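Local coordinates for periplasmic protein-probably involved in high-affinity Fe2+ transport (Escherichia coli F11, PDB 5I0Y) that binds copper in the periplasm and probably takes part in high-affinity iron uptake, its copper site being required for iron transport, at residues B[19-24]-B[143-148]; B[43-48]-B[112-117]. The protein carries 1 engineered substitution. All blocks are in the same frame, centred on the assembly; numbering follows the deposited sequence.

Interaction 1: residues B[19-24]-B[143-148]; sequences LAAVYL and VSYEFK
Tyr-145 reaches across from strand 143-148 and places its phenol hydroxyl against the backbone of strand 19-24. Tyr-145 OH donates a hydrogen bond of 2.8 Å to Leu-19 O. The hydroxyl sits over the flat peptide group, not in line with its oxygen's lone pairs, with a C=O...donor angle of 95°. The carbonyl oxygen itself lies at the edge of the ring, in the ring plane. One face takes a CH-pi contact from Ala-21, whose CB is 3.8 Å from the centroid of the Tyr-145 ring and nearest to CD2. The ring is therefore held at its hydroxyl end and over one face. A water donates to Tyr-145 OH at 3.0 Å and, weakly, to Ala-20 O, so the buried hydroxyl has two polar partners. The chi1 of -56° puts Tyr-145 CG anti to its own carbonyl carbon, and from there the ring runs out to the opposite strand. Two looser apolar pairs flank it. Leu-19 CD2 lies 4.5 Å from Val-143 CG1, and Tyr-23 CE2 lies 4.2 Å from Phe-147 CD1. The strands cross at -41°, and no backbone-to-backbone hydrogen bond joins them; the side chains bridge the 8.0 Å between their axes. This is face-to-face packing in the beta sandwich. Strand 6-14 pairs with strand 17-24 and touches Val-143 and Phe-147, while Tyr-114 and Ile-116 of strand 108-117 pack beside the contact.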
ATOM      1  N   LEU B  19     -12.185   5.769   8.814  1.00 10.40           N
ATOM      2  CA  LEU B  19     -12.224   6.261   7.453  1.00 10.07           C
ATOM      3  C   LEU B  19     -12.654   7.704   7.463  1.00  9.86           C
ATOM      4  O   LEU B  19     -13.752   8.019   7.917  1.00  9.17           O
ATOM      5  CB  LEU B  19     -13.191   5.436   6.608  1.00 10.37           C
ATOM      6  CG  LEU B  19     -12.959   3.922   6.655  1.00 10.94           C
ATOM      7  CD1 LEU B  19     -13.908   3.215   7.620  1.00 10.92           C
ATOM      8  CD2 LEU B  19     -13.107   3.352   5.262  1.00 11.42           C
ATOM      9  N   ALA B  20     -11.788   8.582   6.967  1.00 10.22           N
ATOM     10  CA  ALA B  20     -12.077  10.016   6.915  1.00 10.76           C
ATOM     11  C   ALA B  20     -11.919  10.539   5.494  1.00 11.18           C
ATOM     12  O   ALA B  20     -11.093  10.029   4.721  1.00 11.35           O
ATOM     13  CB  ALA B  20     -11.144  10.779   7.838  1.00 11.66           C
ATOM     14  N   ALA B  21     -12.730  11.528   5.136  1.00 11.39           N
ATOM     15  CA  ALA B  21     -12.548  12.264   3.895  1.00 11.46           C
ATOM     16  C   ALA B  21     -11.856  13.567   4.253  1.00 11.68           C
ATOM     17  O   ALA B  21     -12.200  14.203   5.248  1.00 12.18           O
ATOM     18  CB  ALA B  21     -13.889  12.519   3.237  1.00 11.34           C
ATOM     19  N   VAL B  22     -10.863  13.956   3.460  0.50 11.59           N
ATOM     20  CA  VAL B  22     -10.202  15.238   3.657  0.50 11.67           C
ATOM     21  C   VAL B  22      -9.899  15.824   2.299  0.50 11.50           C
ATOM     22  O   VAL B  22      -9.957  15.132   1.285  0.50 11.29           O
ATOM     23  CB  VAL B  22      -8.900  15.129   4.484  0.50 11.74           C
ATOM     24  CG1 VAL B  22      -9.192  14.699   5.915  0.50 11.76           C
ATOM     25  CG2 VAL B  22      -7.920  14.177   3.821  0.50 11.47           C
ATOM     26  N   TYR B  23      -9.596  17.113   2.280  1.00 11.99           N
ATOM     27  CA  TYR B  23      -9.192  17.781   1.053  1.00 12.64           C
ATOM     28  C   TYR B  23      -8.113  18.828   1.330  1.00 12.43           C
ATOM     29  O   TYR B  23      -7.913  19.271   2.453  1.00 12.13           O
ATOM     30  CB  TYR B  23     -10.396  18.372   0.292  1.00 13.85           C
ATOM     31  CG  TYR B  23     -11.128  19.459   1.027  1.00 14.46           C
ATOM     32  CD1 TYR B  23     -10.851  20.805   0.788  1.00 15.04           C
ATOM     33  CD2 TYR B  23     -12.108  19.150   1.959  1.00 15.12           C
ATOM     34  CE1 TYR B  23     -11.529  21.806   1.464  1.00 16.02           C
ATOM     35  CE2 TYR B  23     -12.789  20.143   2.641  1.00 16.39           C
ATOM     36  CZ  TYR B  23     -12.503  21.464   2.386  1.00 16.31           C
ATOM     37  OH  TYR B  23     -13.198  22.434   3.080  1.00 19.17           O
ATOM     38  N   LEU B  24      -7.401  19.185   0.273  1.00 12.60           N
ATOM     39  CA  LEU B  24      -6.338  20.192   0.340  1.00 13.23           C
ATOM     40  C   LEU B  24      -6.217  20.806  -1.050  1.00 12.92           C
ATOM     41  O   LEU B  24      -6.976  20.466  -1.963  1.00 11.67           O
ATOM     42  CB  LEU B  24      -5.009  19.566   0.799  1.00 13.99           C
ATOM     43  CG  LEU B  24      -4.470  18.431  -0.082  1.00 14.71           C
ATOM     44  CD1 LEU B  24      -2.944  18.398  -0.071  1.00 16.04           C
ATOM     45  CD2 LEU B  24      -5.019  17.081   0.345  1.00 15.84           C
ATOM     46  N   VAL B 143     -19.096   4.510   2.467  0.50 13.07           N
ATOM     47  CA  VAL B 143     -19.095   5.425   3.588  0.50 12.87           C
ATOM     48  C   VAL B 143     -19.388   6.828   3.072  0.50 12.53           C
ATOM     49  O   VAL B 143     -18.896   7.220   2.008  0.50 11.97           O
ATOM     50  CB  VAL B 143     -17.768   5.364   4.359  0.50 13.19           C
ATOM     51  CG1 VAL B 143     -16.575   5.519   3.426  0.50 13.12           C
ATOM     52  CG2 VAL B 143     -17.764   6.413   5.439  0.50 12.94           C
ATOM     53  N   SER B 144     -20.236   7.560   3.794  1.00 12.22           N
ATOM     54  CA  SER B 144     -20.641   8.907   3.364  1.00 12.26           C
ATOM     55  C   SER B 144     -20.279  10.019   4.329  1.00 12.40           C
ATOM     56  O   SER B 144     -20.150   9.797   5.549  1.00 13.23           O
ATOM     57  CB  SER B 144     -22.139   8.959   3.107  1.00 13.20           C
ATOM     58  OG  SER B 144     -22.478   8.123   2.019  1.00 14.68           O
ATOM     59  N   TYR B 145     -20.138  11.218   3.759  1.00 11.84           N
ATOM     60  CA  TYR B 145     -19.667  12.403   4.485  1.00 11.91           C
ATOM     61  C   TYR B 145     -20.460  13.593   4.006  1.00 12.76           C
ATOM     62  O   TYR B 145     -20.782  13.671   2.825  1.00 13.10           O
ATOM     63  CB  TYR B 145     -18.171  12.656   4.192  1.00 11.82           C
ATOM     64  CG  TYR B 145     -17.313  11.464   4.516  1.00 11.55           C
ATOM     65  CD1 TYR B 145     -16.857  11.254   5.813  1.00 11.16           C
ATOM     66  CD2 TYR B 145     -16.992  10.530   3.545  1.00 11.06           C
ATOM     67  CE1 TYR B 145     -16.094  10.141   6.136  1.00 10.81           C
ATOM     68  CE2 TYR B 145     -16.217   9.427   3.846  1.00 10.73           C
ATOM     69  CZ  TYR B 145     -15.783   9.233   5.143  1.00 10.59           C
ATOM     70  OH  TYR B 145     -15.017   8.141   5.457  1.00 11.06           O
ATOM     71  N   GLU B 146     -20.751  14.517   4.914  1.00 12.68           N
ATOM     72  CA  GLU B 146     -21.404  15.780   4.569  1.00 14.47           C
ATOM     73  C   GLU B 146     -20.523  16.923   5.032  1.00 13.87           C
ATOM     74  O   GLU B 146     -19.998  16.912   6.135  1.00 14.75           O
ATOM     75  CB  GLU B 146     -22.786  15.875   5.213  1.00 15.95           C
ATOM     76  CG  GLU B 146     -23.801  14.896   4.642  1.00 19.28           C
ATOM     77  CD  GLU B 146     -25.209  15.067   5.185  1.00 23.00           C
ATOM     78  OE1 GLU B 146     -25.419  15.908   6.081  1.00 25.28           O
ATOM     79  OE2 GLU B 146     -26.110  14.347   4.706  1.00 25.75           O
ATOM     80  N   PHE B 147     -20.333  17.903   4.166  1.00 14.12           N
ATOM     81  CA  PHE B 147     -19.437  19.000   4.477  1.00 14.02           C
ATOM     82  C   PHE B 147     -19.826  20.251   3.719  1.00 15.10           C
ATOM     83  O   PHE B 147     -20.446  20.171   2.660  1.00 15.27           O
ATOM     84  CB  PHE B 147     -17.955  18.617   4.215  1.00 13.76           C
ATOM     85  CG  PHE B 147     -17.629  18.301   2.771  1.00 13.63           C
ATOM     86  CD1 PHE B 147     -16.870  19.193   2.017  1.00 14.30           C
ATOM     87  CD2 PHE B 147     -18.026  17.101   2.180  1.00 14.12           C
ATOM     88  CE1 PHE B 147     -16.549  18.911   0.696  1.00 14.27           C
ATOM     89  CE2 PHE B 147     -17.706  16.814   0.862  1.00 13.72           C
ATOM     90  CZ  PHE B 147     -16.961  17.717   0.121  1.00 13.92           C
ATOM     91  N   LYS B 148     -19.437  21.392   4.278  1.00 16.30           N
ATOM     92  CA  LYS B 148     -19.587  22.669   3.604  1.00 18.76           C
ATOM     93  C   LYS B 148     -18.271  23.032   2.924  1.00 19.57           C
ATOM     94  O   LYS B 148     -17.220  23.111   3.564  1.00 22.18           O
ATOM     95  CB  LYS B 148     -20.030  23.748   4.586  1.00 20.53           C
ATOM     96  CG  LYS B 148     -20.548  25.000   3.895  1.00 23.45           C
ATOM     97  CD  LYS B 148     -20.650  26.162   4.863  1.00 25.20           C
ATOM     98  CE  LYS B 148     -20.949  27.457   4.128  1.00 26.57           C
ATOM     99  NZ  LYS B 148     -20.405  28.659   4.819  1.00 26.94           N
TER
HETATM  100  O   HOH W   1     -12.549   7.477   3.834  1.00 26.37           O

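Interaction 2: residues B[43-48]-B[112-117]; sequences VHLQAD and VTYHIE. Engineered in segment 43-48: Gln-46 (natural residue Glu). With CU (copper (II) ion), chain D.
Tyr-114 meets Leu-45 and Ala-47, which lie two residues apart on strand 43-48. Tyr-114 OH donates a 2.8 Å hydrogen bond to Gln-46 O, the backbone carbonyl between them. The hydroxyl arrives well out of the peptide plane, 63° from it. The Leu-45 and Tyr-114 side chains approach each other from opposite directions. With CG anti to the backbone N (chi1 -180°), Leu-45 CD1 comes 3.4 Å from Tyr-114 OH, and CD2 sits at the ring edge near its plane. Leu-45 CD2 reaches Val-112 CG2 at 4.4 Å. Ala-47 CB meets the ring obliquely, 3.6 Å from Tyr-114 CE2. The contact joins facing strands of the mixed beta sandwich in the core of the chain, with axes 9.7 Å apart and crossing at -53°. Phe-87 stacks edge-to-face with the Tyr-114 ring. The CB atoms of Leu-45 and Ala-47 point toward strand 112-117, whereas that of Gln-46, an engineered replacement of Glu, points away. Gln-46 NE2 lies in plane at the edge of the His-44 ring and 4.1 Å from the copper. His-44 NE2 binds the copper at 2.0 Å. Met-90 and His-97 of the same chain and His-127 of the second subunit complete the site.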
ATOM      1  N   VAL B  43      -9.380  21.112  -5.739  1.00 12.71           N
ATOM      2  CA  VAL B  43      -8.864  20.477  -4.524  1.00 12.26           C
ATOM      3  C   VAL B  43      -8.217  19.147  -4.907  1.00 10.83           C
ATOM      4  O   VAL B  43      -8.466  18.623  -5.984  1.00 10.68           O
ATOM      5  CB  VAL B  43      -9.972  20.216  -3.447  1.00 12.00           C
ATOM      6  CG1 VAL B  43     -10.763  21.488  -3.097  1.00 12.10           C
ATOM      7  CG2 VAL B  43     -10.922  19.086  -3.861  1.00 12.08           C
ATOM      8  N   HIS B  44      -7.376  18.639  -4.014  1.00 10.44           N
ATOM      9  CA  HIS B  44      -7.040  17.215  -3.988  1.00  9.94           C
ATOM     10  C   HIS B  44      -7.923  16.606  -2.940  1.00  9.67           C
ATOM     11  O   HIS B  44      -7.881  17.028  -1.782  1.00 10.48           O
ATOM     12  CB  HIS B  44      -5.571  17.038  -3.609  1.00  9.93           C
ATOM     13  CG  HIS B  44      -5.012  15.651  -3.888  1.00  9.68           C
ATOM     14  ND1 HIS B  44      -4.949  15.121  -5.131  1.00  9.68           N
ATOM     15  CD2 HIS B  44      -4.462  14.704  -3.028  1.00 10.00           C
ATOM     16  CE1 HIS B  44      -4.376  13.896  -5.062  1.00  9.80           C
ATOM     17  NE2 HIS B  44      -4.095  13.641  -3.776  1.00  9.69           N
ATOM     18  N   LEU B  45      -8.760  15.653  -3.353  1.00  9.70           N
ATOM     19  CA  LEU B  45      -9.677  14.971  -2.449  1.00  9.71           C
ATOM     20  C   LEU B  45      -9.081  13.624  -2.067  1.00  9.44           C
ATOM     21  O   LEU B  45      -8.547  12.912  -2.913  1.00  9.10           O
ATOM     22  CB  LEU B  45     -11.048  14.789  -3.116  1.00 10.23           C
ATOM     23  CG  LEU B  45     -12.152  14.084  -2.304  1.00 10.79           C
ATOM     24  CD1 LEU B  45     -12.596  14.919  -1.114  1.00 11.43           C
ATOM     25  CD2 LEU B  45     -13.328  13.756  -3.217  1.00 11.31           C
ATOM     26  N   GLN B  46      -9.187  13.283  -0.796  1.00  9.60           N
ATOM     27  CA  GLN B  46      -8.483  12.123  -0.273  1.00 10.13           C
ATOM     28  C   GLN B  46      -9.368  11.271   0.617  1.00  9.60           C
ATOM     29  O   GLN B  46     -10.274  11.782   1.297  1.00  9.20           O
ATOM     30  CB  GLN B  46      -7.303  12.575   0.593  1.00 12.48           C
ATOM     31  CG  GLN B  46      -6.137  13.184  -0.140  1.00 14.91           C
ATOM     32  CD  GLN B  46      -4.909  13.323   0.746  1.00 15.60           C
ATOM     33  OE1 GLN B  46      -4.897  12.916   1.923  1.00 18.84           O
ATOM     34  NE2 GLN B  46      -3.873  13.862   0.177  1.00 17.48           N
ATOM     35  N   ALA B  47      -9.049   9.982   0.653  1.00  9.15           N
ATOM     36  CA  ALA B  47      -9.565   9.062   1.652  1.00  9.40           C
ATOM     37  C   ALA B  47      -8.439   8.705   2.600  1.00  9.45           C
ATOM     38  O   ALA B  47      -7.377   8.244   2.161  1.00  9.53           O
ATOM     39  CB  ALA B  47     -10.107   7.813   0.986  1.00  9.54           C
ATOM     40  N   ASP B  48      -8.645   8.984   3.883  0.50  9.61           N
ATOM     41  CA  ASP B  48      -7.706   8.626   4.935  0.50  9.98           C
ATOM     42  C   ASP B  48      -8.260   7.419   5.639  0.50  9.85           C
ATOM     43  O   ASP B  48      -9.324   7.484   6.260  0.50  9.41           O
ATOM     44  CB  ASP B  48      -7.539   9.757   5.939  0.50 11.01           C
ATOM     45  CG  ASP B  48      -6.550  10.784   5.479  0.50 11.79           C
ATOM     46  OD1 ASP B  48      -5.840  10.515   4.486  0.50 12.27           O
ATOM     47  OD2 ASP B  48      -6.474  11.851   6.133  0.50 12.58           O
ATOM     48  N   VAL B 112     -20.408  13.442  -0.046  1.00 12.08           N
ATOM     49  CA  VAL B 112     -19.512  12.562  -0.793  1.00 11.72           C
ATOM     50  C   VAL B 112     -19.620  11.152  -0.234  1.00 11.26           C
ATOM     51  O   VAL B 112     -19.662  10.956   0.988  1.00 11.42           O
ATOM     52  CB  VAL B 112     -18.052  13.084  -0.892  1.00 11.68           C
ATOM     53  CG1 VAL B 112     -17.309  13.039   0.450  1.00 12.48           C
ATOM     54  CG2 VAL B 112     -17.286  12.341  -1.980  1.00 12.24           C
ATOM     55  N   THR B 113     -19.698  10.196  -1.153  1.00 10.87           N
ATOM     56  CA  THR B 113     -19.706   8.787  -0.802  1.00 10.74           C
ATOM     57  C   THR B 113     -18.472   8.123  -1.407  1.00 10.36           C
ATOM     58  O   THR B 113     -18.179   8.294  -2.583  1.00  9.84           O
ATOM     59  CB  THR B 113     -21.002   8.103  -1.257  1.00 11.07           C
ATOM     60  OG1 THR B 113     -22.105   8.746  -0.605  1.00 12.26           O
ATOM     61  CG2 THR B 113     -21.030   6.598  -0.882  1.00 10.98           C
ATOM     62  N   TYR B 114     -17.754   7.387  -0.567  1.00 10.08           N
ATOM     63  CA  TYR B 114     -16.643   6.560  -1.022  1.00 10.00           C
ATOM     64  C   TYR B 114     -17.111   5.123  -1.135  1.00 10.50           C
ATOM     65  O   TYR B 114     -17.713   4.601  -0.211  1.00 10.71           O
ATOM     66  CB  TYR B 114     -15.445   6.668  -0.077  1.00  9.86           C
ATOM     67  CG  TYR B 114     -14.778   8.026  -0.010  1.00  9.25           C
ATOM     68  CD1 TYR B 114     -14.985   9.007  -0.995  1.00  9.02           C
ATOM     69  CD2 TYR B 114     -13.881   8.316   1.025  1.00  9.22           C
ATOM     70  CE1 TYR B 114     -14.364  10.239  -0.911  1.00  9.43           C
ATOM     71  CE2 TYR B 114     -13.240   9.541   1.097  1.00  9.01           C
ATOM     72  CZ  TYR B 114     -13.488  10.499   0.132  1.00  9.08           C
ATOM     73  OH  TYR B 114     -12.851  11.726   0.161  1.00  9.22           O
ATOM     74  N   HIS B 115     -16.823   4.503  -2.277  1.00 10.41           N
ATOM     75  CA  HIS B 115     -17.164   3.095  -2.562  1.00 10.75           C
ATOM     76  C   HIS B 115     -15.913   2.283  -2.441  1.00 10.65           C
ATOM     77  O   HIS B 115     -14.997   2.455  -3.250  1.00 10.39           O
ATOM     78  CB  HIS B 115     -17.749   2.962  -3.969  1.00 11.91           C
ATOM     79  CG  HIS B 115     -18.791   4.009  -4.301  1.00 12.86           C
ATOM     80  ND1 HIS B 115     -20.010   4.024  -3.713  1.00 13.22           N
ATOM     81  CD2 HIS B 115     -18.763   5.090  -5.181  1.00 13.23           C
ATOM     82  CE1 HIS B 115     -20.725   5.053  -4.193  1.00 13.59           C
ATOM     83  NE2 HIS B 115     -19.966   5.711  -5.092  1.00 13.56           N
ATOM     84  N   ILE B 116     -15.840   1.435  -1.412  1.00 10.36           N
ATOM     85  CA  ILE B 116     -14.579   0.779  -1.032  1.00 10.84           C
ATOM     86  C   ILE B 116     -14.621  -0.730  -1.256  1.00 10.90           C
ATOM     87  O   ILE B 116     -15.567  -1.412  -0.843  1.00 11.44           O
ATOM     88  CB  ILE B 116     -14.259   1.103   0.435  1.00 11.26           C
ATOM     89  CG1 ILE B 116     -14.231   2.619   0.596  1.00 12.45           C
ATOM     90  CG2 ILE B 116     -12.898   0.537   0.840  1.00 11.46           C
ATOM     91  CD1 ILE B 116     -14.062   3.085   2.008  1.00 13.40           C
ATOM     92  N   GLU B 117     -13.579  -1.247  -1.898  1.00 11.00           N
ATOM     93  CA  GLU B 117     -13.428  -2.684  -2.103  1.00 11.26           C
ATOM     94  C   GLU B 117     -12.143  -3.142  -1.424  1.00 10.70           C
ATOM     95  O   GLU B 117     -11.166  -2.388  -1.386  1.00 10.20           O
ATOM     96  CB  GLU B 117     -13.386  -3.003  -3.603  1.00 12.74           C
ATOM     97  CG  GLU B 117     -14.758  -2.911  -4.245  1.00 14.63           C
ATOM     98  CD  GLU B 117     -14.686  -2.837  -5.752  1.00 16.38           C
ATOM     99  OE1 GLU B 117     -14.013  -1.925  -6.276  1.00 18.25           O
ATOM    100  OE2 GLU B 117     -15.312  -3.679  -6.427  1.00 18.93           O
TER
HETATM  101 CU    CU D 202      -2.714  12.185  -3.364  1.00  9.66          CU

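Both contacts are buried, and interaction 2 lies nearer the centre of the chain. Both join the same two layers of the sandwich: strands 17-24 and 43-51 are neighbours, as are 108-117 and 141-149. In each, a tyrosine from the later strand bonds to a backbone carbonyl opposite. A water also serves the tyrosine in interaction 1, where an aromatic pair, Tyr-23 with Phe-147, adds to the packing. Interaction 2 relies on aliphatic groups round one ring, and its 43-48 strand carries a copper ligand on its other side. The contacts touch directly: Ala-21 CB packs 3.3 Å from Tyr-114 OH, and Ser-144 OG probably hydrogen-bonds Thr-113 OG1. Along the chain, interaction 2 is nested within interaction 1.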